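PDB 6EZR: beta-N-acetylglucosaminidase Nag2 from Vibrio harveyi, which probably hydrolyses terminal non-reducing N-acetyl-D-hexosamine residues in N-acetyl-beta-D-hexosaminides, as a family 20 glycoside hydrolase. Local coordinates for residues 368-373 with 403-408; 435-440 with 485-490; 468-473 with 494-499. All blocks are in the same frame, centred on the assembly; numbering follows the deposited sequence.

Interaction 1. Residues 368-373 with 403-408; sequences IDVPGH and NVINPA
Asn403 meets His373 where the two segments first come together. Its CG sits between the backbone N and the carbonyl carbon (chi1 72°), bringing ND2 to 3.6 Å from His373 N. A water ties the two, accepting from His373 N at 2.8 Å and weakly from Asn403 ND2. The His373 imidazole turns elsewhere: its ND1 bonds Asp303, and the ring lies near Arg274, which binds N-acetyl-D-glucosamine. Next, Val404 sets CG2 4.2 Å from Gly372 CA and directs its CA-H at Pro371 O. That oxygen also receives the one direct hydrogen bond of the pair, from Ile405 N to Pro371 O at 2.7 Å and nearly straight (162°). Ile405 CB rests 4.0 Å from Pro371 CB, just past the cis peptide, while its CG1 lies 4.3 Å from Val370 CG1. Beyond this the chain departs, and Asn406 OD1 accepts from Ala408 N in an Asx turn. Strand 363-370 runs between strands 296-303 and 431-435 of the barrel; Val370 and Ile405 both lean on helices 410-426 and 465-479, and Asn406 to Ala408 pack against helix 448-457.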
ATOM      1  N   ILE A 368       1.632  12.708  -4.221  1.00 46.11           N
ATOM      2  CA  ILE A 368       1.661  13.052  -5.651  1.00 47.39           C
ATOM      3  C   ILE A 368       3.071  12.759  -6.196  1.00 49.19           C
ATOM      4  O   ILE A 368       3.997  13.546  -6.001  1.00 47.40           O
ATOM      5  CB  ILE A 368       1.306  14.547  -5.898  1.00 47.71           C
ATOM      6  CG1 ILE A 368      -0.038  14.937  -5.252  1.00 47.99           C
ATOM      7  CG2 ILE A 368       1.305  14.871  -7.391  1.00 48.20           C
ATOM      8  CD1 ILE A 368      -1.257  14.178  -5.742  1.00 49.16           C
ATOM      9  N   ASP A 369       3.211  11.631  -6.895  1.00 52.50           N
ATOM     10  CA  ASP A 369       4.500  11.176  -7.464  1.00 52.56           C
ATOM     11  C   ASP A 369       5.035  12.067  -8.606  1.00 49.69           C
ATOM     12  O   ASP A 369       4.421  12.118  -9.667  1.00 52.09           O
ATOM     13  CB  ASP A 369       4.341   9.748  -8.044  1.00 55.79           C
ATOM     14  CG  ASP A 369       4.798   8.639  -7.108  1.00 56.41           C
ATOM     15  OD1 ASP A 369       5.686   8.844  -6.258  1.00 57.50           O
ATOM     16  OD2 ASP A 369       4.285   7.513  -7.287  1.00 57.65           O
ATOM     17  N   VAL A 370       6.172  12.740  -8.388  1.00 46.34           N
ATOM     18  CA  VAL A 370       6.932  13.457  -9.453  1.00 45.06           C
ATOM     19  C   VAL A 370       8.440  13.368  -9.172  1.00 45.99           C
ATOM     20  O   VAL A 370       8.813  13.137  -8.015  1.00 46.23           O
ATOM     21  CB  VAL A 370       6.557  14.963  -9.578  1.00 44.53           C
ATOM     22  CG1 VAL A 370       5.174  15.130 -10.184  1.00 43.96           C
ATOM     23  CG2 VAL A 370       6.676  15.695  -8.244  1.00 44.89           C
ATOM     24  N   PRO A 371       9.317  13.544 -10.174  1.00 44.52           N
ATOM     25  CA  PRO A 371       8.982  13.771 -11.591  1.00 45.52           C
ATOM     26  C   PRO A 371       8.752  12.501 -12.399  1.00 43.41           C
ATOM     27  O   PRO A 371       8.135  12.559 -13.452  1.00 40.33           O
ATOM     28  CB  PRO A 371      10.204  14.527 -12.127  1.00 46.15           C
ATOM     29  CG  PRO A 371      11.323  14.199 -11.208  1.00 45.54           C
ATOM     30  CD  PRO A 371      10.767  13.646  -9.928  1.00 45.73           C
ATOM     31  N   GLY A 372       9.261  11.374 -11.912  1.00 43.61           N
ATOM     32  CA  GLY A 372       8.972  10.075 -12.481  1.00 42.57           C
ATOM     33  C   GLY A 372       7.667   9.562 -11.934  1.00 43.74           C
ATOM     34  O   GLY A 372       6.944  10.292 -11.247  1.00 44.81           O
ATOM     35  N   HIS A 373       7.385   8.293 -12.232  1.00 46.22           N
ATOM     36  CA  HIS A 373       6.111   7.630 -11.899  1.00 45.76           C
ATOM     37  C   HIS A 373       4.884   8.467 -12.328  1.00 47.16           C
ATOM     38  O   HIS A 373       3.858   8.491 -11.644  1.00 47.50           O
ATOM     39  CB  HIS A 373       6.071   7.249 -10.400  1.00 46.56           C
ATOM     40  CG  HIS A 373       6.893   6.042 -10.061  1.00 46.08           C
ATOM     41  ND1 HIS A 373       6.371   4.764 -10.047  1.00 46.58           N
ATOM     42  CD2 HIS A 373       8.202   5.915  -9.745  1.00 45.28           C
ATOM     43  CE1 HIS A 373       7.321   3.903  -9.732  1.00 45.24           C
ATOM     44  NE2 HIS A 373       8.443   4.576  -9.542  1.00 46.15           N
ATOM     45  N   ASN A 403       7.482   8.322 -19.115  1.00 51.65           N
ATOM     46  CA  ASN A 403       6.790   8.508 -17.831  1.00 48.64           C
ATOM     47  C   ASN A 403       7.414   9.539 -16.899  1.00 46.24           C
ATOM     48  O   ASN A 403       7.048   9.611 -15.729  1.00 47.51           O
ATOM     49  CB  ASN A 403       6.694   7.166 -17.108  1.00 48.08           C
ATOM     50  CG  ASN A 403       8.034   6.695 -16.570  1.00 49.75           C
ATOM     51  OD1 ASN A 403       9.011   6.609 -17.313  1.00 51.99           O
ATOM     52  ND2 ASN A 403       8.093   6.405 -15.273  1.00 49.18           N
ATOM     53  N   VAL A 404       8.336  10.342 -17.412  1.00 46.01           N
ATOM     54  CA  VAL A 404       9.051  11.314 -16.583  1.00 46.69           C
ATOM     55  C   VAL A 404       8.643  12.733 -17.000  1.00 49.72           C
ATOM     56  O   VAL A 404       8.742  13.102 -18.174  1.00 50.71           O
ATOM     57  CB  VAL A 404      10.577  11.081 -16.658  1.00 45.11           C
ATOM     58  CG1 VAL A 404      11.342  12.086 -15.817  1.00 44.27           C
ATOM     59  CG2 VAL A 404      10.907   9.680 -16.161  1.00 46.40           C
ATOM     60  N   ILE A 405       8.156  13.505 -16.029  1.00 50.40           N
ATOM     61  CA  ILE A 405       7.873  14.936 -16.196  1.00 51.08           C
ATOM     62  C   ILE A 405       9.124  15.666 -16.710  1.00 52.23           C
ATOM     63  O   ILE A 405      10.245  15.390 -16.272  1.00 50.65           O
ATOM     64  CB  ILE A 405       7.429  15.572 -14.849  1.00 52.76           C
ATOM     65  CG1 ILE A 405       6.041  15.064 -14.418  1.00 52.93           C
ATOM     66  CG2 ILE A 405       7.454  17.106 -14.893  1.00 54.51           C
ATOM     67  CD1 ILE A 405       4.872  15.575 -15.232  1.00 55.76           C
ATOM     68  N   ASN A 406       8.919  16.609 -17.623  1.00 51.96           N
ATOM     69  CA  ASN A 406      10.015  17.420 -18.145  1.00 53.52           C
ATOM     70  C   ASN A 406      10.147  18.694 -17.302  1.00 51.96           C
ATOM     71  O   ASN A 406       9.198  19.468 -17.226  1.00 50.68           O
ATOM     72  CB  ASN A 406       9.780  17.765 -19.619  1.00 53.96           C
ATOM     73  CG  ASN A 406      11.044  18.257 -20.310  1.00 53.34           C
ATOM     74  OD1 ASN A 406      11.662  19.235 -19.879  1.00 50.45           O
ATOM     75  ND2 ASN A 406      11.439  17.578 -21.384  1.00 54.40           N
ATOM     76  N   PRO A 407      11.319  18.920 -16.672  1.00 53.04           N
ATOM     77  CA  PRO A 407      11.488  20.091 -15.806  1.00 54.59           C
ATOM     78  C   PRO A 407      11.892  21.392 -16.526  1.00 55.57           C
ATOM     79  O   PRO A 407      12.096  22.409 -15.858  1.00 53.71           O
ATOM     80  CB  PRO A 407      12.582  19.639 -14.838  1.00 54.01           C
ATOM     81  CG  PRO A 407      13.408  18.676 -15.621  1.00 53.47           C
ATOM     82  CD  PRO A 407      12.543  18.100 -16.705  1.00 53.68           C
ATOM     83  N   ALA A 408      12.018  21.360 -17.853  1.00 55.83           N
ATOM     84  CA  ALA A 408      12.215  22.580 -18.643  1.00 58.88           C
ATOM     85  C   ALA A 408      10.908  23.179 -19.186  1.00 61.46           C
ATOM     86  O   ALA A 408      10.859  24.376 -19.476  1.00 65.16           O
ATOM     87  CB  ALA A 408      13.185  22.322 -19.781  1.00 57.94           C
TER
HETATM   88  O   HOH W   1       9.637   6.768 -13.060  1.00 35.42           O

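Interaction 2. Residues 435-440 with 485-490; sequences GADEVP and LGWEEA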
ATOM      1  N   GLY A 435       6.905  11.962  -3.760  1.00 39.92           N
ATOM      2  CA  GLY A 435       7.441  10.816  -4.450  1.00 38.42           C
ATOM      3  C   GLY A 435       8.941  10.964  -4.427  1.00 38.63           C
ATOM      4  O   GLY A 435       9.609  10.460  -3.530  1.00 39.19           O
ATOM      5  N   ALA A 436       9.459  11.706  -5.398  1.00 39.75           N
ATOM      6  CA  ALA A 436      10.890  11.943  -5.537  1.00 39.64           C
ATOM      7  C   ALA A 436      11.730  10.655  -5.617  1.00 41.33           C
ATOM      8  O   ALA A 436      12.812  10.567  -5.041  1.00 41.80           O
ATOM      9  CB  ALA A 436      11.376  12.850  -4.412  1.00 41.16           C
ATOM     10  N   ASP A 437      11.223   9.654  -6.332  1.00 42.95           N
ATOM     11  CA  ASP A 437      12.051   8.518  -6.731  1.00 44.86           C
ATOM     12  C   ASP A 437      13.120   9.002  -7.724  1.00 43.12           C
ATOM     13  O   ASP A 437      12.863   9.908  -8.517  1.00 43.17           O
ATOM     14  CB  ASP A 437      11.183   7.419  -7.357  1.00 47.19           C
ATOM     15  CG  ASP A 437      10.345   6.662  -6.326  1.00 51.60           C
ATOM     16  OD1 ASP A 437      10.874   6.321  -5.239  1.00 54.50           O
ATOM     17  OD2 ASP A 437       9.154   6.392  -6.609  1.00 54.60           O
ATOM     18  N   GLU A 438      14.316   8.420  -7.659  1.00 41.80           N
ATOM     19  CA  GLU A 438      15.391   8.752  -8.599  1.00 45.66           C
ATOM     20  C   GLU A 438      14.919   8.436 -10.035  1.00 44.18           C
ATOM     21  O   GLU A 438      14.326   7.380 -10.300  1.00 43.50           O
ATOM     22  CB  GLU A 438      16.695   8.003  -8.246  1.00 48.83           C
ATOM     23  CG  GLU A 438      17.911   8.281  -9.150  1.00 51.76           C
ATOM     24  CD  GLU A 438      18.540   9.667  -8.966  1.00 54.93           C
ATOM     25  OE1 GLU A 438      18.569  10.179  -7.826  1.00 56.70           O
ATOM     26  OE2 GLU A 438      19.037  10.248  -9.965  1.00 56.44           O
ATOM     27  N   VAL A 439      15.156   9.380 -10.941  1.00 42.40           N
ATOM     28  CA  VAL A 439      14.706   9.249 -12.333  1.00 43.43           C
ATOM     29  C   VAL A 439      15.614   8.254 -13.041  1.00 42.36           C
ATOM     30  O   VAL A 439      16.738   8.051 -12.595  1.00 42.40           O
ATOM     31  CB  VAL A 439      14.661  10.600 -13.108  1.00 42.39           C
ATOM     32  CG1 VAL A 439      13.594  11.510 -12.533  1.00 43.80           C
ATOM     33  CG2 VAL A 439      16.009  11.308 -13.143  1.00 42.88           C
ATOM     34  N   PRO A 440      15.141   7.633 -14.141  1.00 41.98           N
ATOM     35  CA  PRO A 440      15.998   6.704 -14.890  1.00 43.27           C
ATOM     36  C   PRO A 440      17.251   7.396 -15.438  1.00 46.64           C
ATOM     37  O   PRO A 440      17.166   8.562 -15.826  1.00 46.97           O
ATOM     38  CB  PRO A 440      15.104   6.248 -16.045  1.00 43.21           C
ATOM     39  CG  PRO A 440      13.718   6.629 -15.669  1.00 43.93           C
ATOM     40  CD  PRO A 440      13.849   7.843 -14.814  1.00 43.34           C
ATOM     41  N   LEU A 485       7.380  15.602   2.003  1.00 38.72           N
ATOM     42  CA  LEU A 485       7.803  14.227   2.294  1.00 38.43           C
ATOM     43  C   LEU A 485       8.263  13.562   0.987  1.00 37.10           C
ATOM     44  O   LEU A 485       7.718  13.831  -0.084  1.00 33.74           O
ATOM     45  CB  LEU A 485       6.638  13.443   2.911  1.00 39.66           C
ATOM     46  CG  LEU A 485       6.396  13.519   4.434  1.00 41.42           C
ATOM     47  CD1 LEU A 485       6.541  14.911   5.017  1.00 42.36           C
ATOM     48  CD2 LEU A 485       5.024  12.961   4.785  1.00 40.92           C
ATOM     49  N   GLY A 486       9.263  12.697   1.074  1.00 37.45           N
ATOM     50  CA  GLY A 486       9.778  12.002  -0.106  1.00 38.39           C
ATOM     51  C   GLY A 486      10.285  10.608   0.195  1.00 37.89           C
ATOM     52  O   GLY A 486      10.545  10.271   1.347  1.00 39.01           O
ATOM     53  N   TRP A 487      10.427   9.804  -0.856  1.00 35.95           N
ATOM     54  CA  TRP A 487      10.971   8.458  -0.737  1.00 36.36           C
ATOM     55  C   TRP A 487      12.497   8.465  -0.602  1.00 38.56           C
ATOM     56  O   TRP A 487      13.161   9.440  -0.959  1.00 40.87           O
ATOM     57  CB  TRP A 487      10.583   7.620  -1.949  1.00 35.13           C
ATOM     58  CG  TRP A 487       9.128   7.260  -2.016  1.00 34.55           C
ATOM     59  CD1 TRP A 487       8.262   7.557  -3.022  1.00 35.35           C
ATOM     60  CD2 TRP A 487       8.382   6.503  -1.055  1.00 33.70           C
ATOM     61  NE1 TRP A 487       7.014   7.055  -2.739  1.00 35.07           N
ATOM     62  CE2 TRP A 487       7.065   6.397  -1.541  1.00 34.29           C
ATOM     63  CE3 TRP A 487       8.696   5.915   0.179  1.00 33.91           C
ATOM     64  CZ2 TRP A 487       6.061   5.728  -0.839  1.00 36.04           C
ATOM     65  CZ3 TRP A 487       7.702   5.257   0.877  1.00 33.36           C
ATOM     66  CH2 TRP A 487       6.399   5.167   0.370  1.00 33.69           C
ATOM     67  N   GLU A 488      13.008   7.367  -0.044  1.00 39.02           N
ATOM     68  CA  GLU A 488      14.439   6.993   0.037  1.00 39.51           C
ATOM     69  C   GLU A 488      15.466   7.871  -0.710  1.00 39.92           C
ATOM     70  O   GLU A 488      16.319   8.522  -0.100  1.00 39.92           O
ATOM     71  CB  GLU A 488      14.555   5.524  -0.442  1.00 38.47           C
ATOM     72  CG  GLU A 488      15.937   4.894  -0.380  1.00 39.68           C
ATOM     73  CD  GLU A 488      16.438   4.685   1.039  1.00 43.11           C
ATOM     74  OE1 GLU A 488      15.642   4.264   1.904  1.00 40.51           O
ATOM     75  OE2 GLU A 488      17.643   4.915   1.280  1.00 45.44           O
ATOM     76  N   GLU A 489      15.364   7.882  -2.033  1.00 40.67           N
ATOM     77  CA  GLU A 489      16.397   8.463  -2.889  1.00 42.11           C
ATOM     78  C   GLU A 489      16.399   9.997  -2.952  1.00 42.98           C
ATOM     79  O   GLU A 489      17.337  10.584  -3.493  1.00 42.59           O
ATOM     80  CB  GLU A 489      16.287   7.887  -4.290  1.00 43.12           C
ATOM     81  CG  GLU A 489      16.423   6.372  -4.336  1.00 43.68           C
ATOM     82  CD  GLU A 489      15.829   5.788  -5.596  1.00 45.84           C
ATOM     83  OE1 GLU A 489      14.632   6.066  -5.871  1.00 45.60           O
ATOM     84  OE2 GLU A 489      16.563   5.068  -6.309  1.00 45.60           O
ATOM     85  N   ALA A 490      15.379  10.644  -2.390  1.00 43.40           N
ATOM     86  CA  ALA A 490      15.377  12.106  -2.245  1.00 48.10           C
ATOM     87  C   ALA A 490      16.569  12.677  -1.452  1.00 49.89           C
ATOM     88  O   ALA A 490      16.914  13.834  -1.645  1.00 50.28           O
ATOM     89  CB  ALA A 490      14.068  12.578  -1.632  1.00 48.38           C
TER
HETATM   90  O   HOH W   2      13.252   6.570  -3.426  1.00 43.02           O
HETATM   91  O   HOH W   3      14.038   4.793  -8.291  1.00 60.46           O
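Glu489 reaches over to the backbone of Glu438, whose N donates to Glu489 OE1 at 3.0 Å. The bond is straight (166°) but arrives from above the carboxylate plane, 66° out of it. Two waters donate to the same OE1. One of them also donates to Asp437 OD1, at 3.0 Å, and accepts from Glu489 N; by bridging the two carboxylates it probably eases the approach of Asp437 OD1 to Glu489 OE1, 3.8 Å apart. The other water gives a longer bond to Glu438 O. The Glu438 carboxylate looks away from this network: CG anti to the backbone N and a bend at chi2 take it to salt bridges with Lys463 and Lys495 and a bond from Gln466. Deeper in, Trp487 N donates to Gly435 O at 2.9 Å, continuing the parallel pairing of strands 431-435 and 483-487, while the indole NE1 is satisfied by Glu367. The Asp437 carboxylate runs beside that indole and points the same way, its plane nearly parallel to the ring (5° apart) but displaced from it, with OD1 3.5 Å from Trp487 CB. Ala436 CB and Ala490 CB close the apolar side at 3.9 Å. This is the C-terminal rim of a TIM barrel, where family 20 enzymes carry their Asp-Glu pair; Glu438 is the predicted proton donor.

Interaction 3. Residues 468-473 with 494-499; sequences HFLRHA and NKVSKD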
ATOM      1  N   HIS A 468      16.278  20.640  -9.232  1.00 52.78           N
ATOM      2  CA  HIS A 468      15.682  21.939  -9.586  1.00 55.54           C
ATOM      3  C   HIS A 468      14.151  21.867  -9.532  1.00 55.35           C
ATOM      4  O   HIS A 468      13.491  22.780  -9.022  1.00 54.50           O
ATOM      5  CB  HIS A 468      16.159  22.399 -10.982  1.00 58.08           C
ATOM      6  CG  HIS A 468      15.593  23.716 -11.421  1.00 61.84           C
ATOM      7  ND1 HIS A 468      14.682  23.830 -12.449  1.00 66.23           N
ATOM      8  CD2 HIS A 468      15.804  24.976 -10.967  1.00 62.69           C
ATOM      9  CE1 HIS A 468      14.357  25.101 -12.611  1.00 65.83           C
ATOM     10  NE2 HIS A 468      15.023  25.816 -11.722  1.00 64.87           N
ATOM     11  N   PHE A 469      13.600  20.777 -10.058  1.00 53.44           N
ATOM     12  CA  PHE A 469      12.159  20.555 -10.027  1.00 52.67           C
ATOM     13  C   PHE A 469      11.648  20.317  -8.607  1.00 50.99           C
ATOM     14  O   PHE A 469      10.586  20.816  -8.238  1.00 49.52           O
ATOM     15  CB  PHE A 469      11.761  19.383 -10.926  1.00 52.53           C
ATOM     16  CG  PHE A 469      10.278  19.257 -11.123  1.00 51.98           C
ATOM     17  CD1 PHE A 469       9.628  19.995 -12.105  1.00 52.83           C
ATOM     18  CD2 PHE A 469       9.521  18.425 -10.308  1.00 53.19           C
ATOM     19  CE1 PHE A 469       8.255  19.898 -12.283  1.00 50.73           C
ATOM     20  CE2 PHE A 469       8.147  18.326 -10.482  1.00 53.58           C
ATOM     21  CZ  PHE A 469       7.515  19.062 -11.473  1.00 52.21           C
ATOM     22  N   LEU A 470      12.397  19.546  -7.821  1.00 49.62           N
ATOM     23  CA  LEU A 470      11.955  19.166  -6.482  1.00 49.55           C
ATOM     24  C   LEU A 470      12.035  20.355  -5.518  1.00 51.19           C
ATOM     25  O   LEU A 470      11.132  20.555  -4.699  1.00 51.54           O
ATOM     26  CB  LEU A 470      12.745  17.950  -5.970  1.00 48.24           C
ATOM     27  CG  LEU A 470      12.379  16.588  -6.599  1.00 47.60           C
ATOM     28  CD1 LEU A 470      13.413  15.530  -6.250  1.00 45.00           C
ATOM     29  CD2 LEU A 470      10.986  16.089  -6.214  1.00 48.38           C
ATOM     30  N   ARG A 471      13.099  21.149  -5.638  1.00 53.38           N
ATOM     31  CA  ARG A 471      13.223  22.407  -4.884  1.00 53.10           C
ATOM     32  C   ARG A 471      12.053  23.365  -5.126  1.00 50.50           C
ATOM     33  O   ARG A 471      11.592  24.018  -4.193  1.00 47.68           O
ATOM     34  CB  ARG A 471      14.563  23.100  -5.164  1.00 53.97           C
ATOM     35  CG  ARG A 471      15.664  22.620  -4.233  1.00 55.95           C
ATOM     36  CD  ARG A 471      17.010  23.274  -4.496  1.00 56.27           C
ATOM     37  NE  ARG A 471      17.904  22.358  -5.200  1.00 58.60           N
ATOM     38  CZ  ARG A 471      18.288  22.444  -6.475  1.00 60.99           C
ATOM     39  NH1 ARG A 471      17.889  23.430  -7.278  1.00 61.79           N
ATOM     40  NH2 ARG A 471      19.103  21.514  -6.956  1.00 63.04           N
ATOM     41  N   HIS A 472      11.570  23.428  -6.366  1.00 50.19           N
ATOM     42  CA  HIS A 472      10.358  24.195  -6.678  1.00 49.84           C
ATOM     43  C   HIS A 472       9.139  23.635  -5.947  1.00 47.64           C
ATOM     44  O   HIS A 472       8.402  24.385  -5.311  1.00 47.42           O
ATOM     45  CB  HIS A 472      10.081  24.223  -8.185  1.00 49.45           C
ATOM     46  CG  HIS A 472       8.755  24.824  -8.539  1.00 52.06           C
ATOM     47  ND1 HIS A 472       8.593  26.167  -8.808  1.00 53.21           N
ATOM     48  CD2 HIS A 472       7.524  24.267  -8.653  1.00 52.60           C
ATOM     49  CE1 HIS A 472       7.320  26.409  -9.075  1.00 52.93           C
ATOM     50  NE2 HIS A 472       6.652  25.273  -8.988  1.00 52.88           N
ATOM     51  N   ALA A 473       8.922  22.327  -6.067  1.00 46.69           N
ATOM     52  CA  ALA A 473       7.799  21.664  -5.387  1.00 46.28           C
ATOM     53  C   ALA A 473       7.843  21.932  -3.882  1.00 44.83           C
ATOM     54  O   ALA A 473       6.829  22.295  -3.293  1.00 41.69           O
ATOM     55  CB  ALA A 473       7.794  20.168  -5.665  1.00 46.18           C
ATOM     56  N   ASN A 494      21.842  17.167  -3.814  1.00 76.53           N
ATOM     57  CA  ASN A 494      21.227  18.288  -3.093  1.00 79.73           C
ATOM     58  C   ASN A 494      19.709  18.411  -3.357  1.00 77.35           C
ATOM     59  O   ASN A 494      19.082  19.379  -2.917  1.00 81.27           O
ATOM     60  CB  ASN A 494      21.964  19.601  -3.423  1.00 83.41           C
ATOM     61  CG  ASN A 494      22.111  20.517  -2.207  1.00 85.00           C
ATOM     62  OD1 ASN A 494      21.124  21.048  -1.699  1.00 85.72           O
ATOM     63  ND2 ASN A 494      23.346  20.707  -1.739  1.00 85.16           N
ATOM     64  N   LYS A 495      19.133  17.417  -4.049  1.00 71.74           N
ATOM     65  CA  LYS A 495      17.699  17.348  -4.418  1.00 67.26           C
ATOM     66  C   LYS A 495      16.732  18.181  -3.585  1.00 63.58           C
ATOM     67  O   LYS A 495      15.924  18.937  -4.123  1.00 65.37           O
ATOM     68  CB  LYS A 495      17.212  15.889  -4.360  1.00 66.94           C
ATOM     69  CG  LYS A 495      16.924  15.220  -5.697  1.00 65.89           C
ATOM     70  CD  LYS A 495      18.145  14.560  -6.316  1.00 66.64           C
ATOM     71  CE  LYS A 495      17.847  13.138  -6.772  1.00 64.90           C
ATOM     72  NZ  LYS A 495      17.794  12.185  -5.631  1.00 66.27           N
ATOM     73  N   VAL A 496      16.805  17.998  -2.274  1.00 59.94           N
ATOM     74  CA  VAL A 496      15.870  18.620  -1.340  1.00 57.69           C
ATOM     75  C   VAL A 496      16.602  19.183  -0.125  1.00 54.23           C
ATOM     76  O   VAL A 496      17.784  18.916   0.074  1.00 56.44           O
ATOM     77  CB  VAL A 496      14.772  17.619  -0.897  1.00 56.68           C
ATOM     78  CG1 VAL A 496      13.965  17.146  -2.097  1.00 56.54           C
ATOM     79  CG2 VAL A 496      15.354  16.419  -0.161  1.00 56.96           C
ATOM     80  N   SER A 497      15.885  19.974   0.665  1.00 51.29           N
ATOM     81  CA  SER A 497      16.395  20.493   1.933  1.00 53.04           C
ATOM     82  C   SER A 497      16.266  19.465   3.059  1.00 54.84           C
ATOM     83  O   SER A 497      15.595  18.440   2.912  1.00 51.79           O
ATOM     84  CB  SER A 497      15.642  21.764   2.330  1.00 54.31           C
ATOM     85  OG  SER A 497      14.323  21.475   2.748  1.00 52.13           O
ATOM     86  N   LYS A 498      16.886  19.780   4.194  1.00 55.54           N
ATOM     87  CA  LYS A 498      16.842  18.924   5.381  1.00 54.42           C
ATOM     88  C   LYS A 498      15.497  18.939   6.121  1.00 53.38           C
ATOM     89  O   LYS A 498      15.322  18.174   7.070  1.00 54.89           O
ATOM     90  CB  LYS A 498      17.986  19.282   6.345  1.00 56.26           C
ATOM     91  CG  LYS A 498      19.390  19.177   5.751  1.00 56.13           C
ATOM     92  CD  LYS A 498      19.794  17.731   5.479  1.00 58.31           C
ATOM     93  CE  LYS A 498      21.024  17.613   4.589  1.00 59.13           C
ATOM     94  NZ  LYS A 498      22.276  17.804   5.363  1.00 60.70           N
ATOM     95  N   ASP A 499      14.567  19.807   5.713  1.00 51.96           N
ATOM     96  CA  ASP A 499      13.177  19.753   6.198  1.00 51.34           C
ATOM     97  C   ASP A 499      12.287  18.726   5.479  1.00 48.70           C
ATOM     98  O   ASP A 499      11.182  18.441   5.947  1.00 47.88           O
ATOM     99  CB  ASP A 499      12.536  21.137   6.114  1.00 55.71           C
ATOM    100  CG  ASP A 499      13.240  22.170   6.999  1.00 61.15           C
ATOM    101  OD1 ASP A 499      13.596  21.838   8.157  1.00 58.82           O
ATOM    102  OD2 ASP A 499      13.433  23.320   6.529  1.00 62.55           O
TER
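Leu470 and Lys495 lie side by side and point the same way, so the methyl of one meets the aliphatic stem of the other: Leu470 CD1 is 3.6 Å from Lys495 CG. Just behind, Val496 CG1 comes within 4.1 Å of Leu470 CB. These apolar touches carry the buried part of the contact, and Leu470 extends it by packing on Ala436 as well.

Backbone carbonyls make looser contacts. Lys495 O rests against carbon, 3.8 Å from Leu470 CB and 3.7 Å from Arg471 CG. The one polar approach is that of Arg471, which bends at chi3 (-104°) and so lays its guanidinium beside the loop with Asn494 O at the edge, in plane, 3.9 Å from Arg471 NE. That spacing is long, and the group's NH1 is instead weakly bonded to Tyr459 OH.

Charge is settled beyond the two segments. The Lys495 chain bends at chi2, chi3 and chi4, carrying NZ away from the helix to its partner Glu438, with a weak bond to His492 O as well. From the loop, Ser497 OG bonds Glu474 of the same helix.

Helix 465-479 lies in the chain between the parallel neighbours 431-435 and 483-487, a beta-alpha-beta crossover. Residues 494-499 then lead on to strand 501-504, through a connection without a full-length helix, so here a loop lies against the helix that precedes strand 483-487 in the TIM-barrel catalytic domain.

Overall arrangement
All three contacts lie in the family 20 catalytic domain. Interactions 1 and 2 have centres about 11 Å apart and share the barrel sheet: strand 363-370 pairs with 431-435, which pairs with 483-487, and Val370 O lies 3.1 Å from Ala436 N, a probable hydrogen bond. Interaction 3 sits outside that sheet, about 11 Å from interaction 2 and 14 Å from interaction 1, centre to centre. Its Phe469 packs on Val370, Ile405 and Pro407. Along the chain interaction 1 closes first; interactions 2 and 3 then interleave. Together they join sugar-site surroundings near His373, the predicted proton donor and the helical layer behind them.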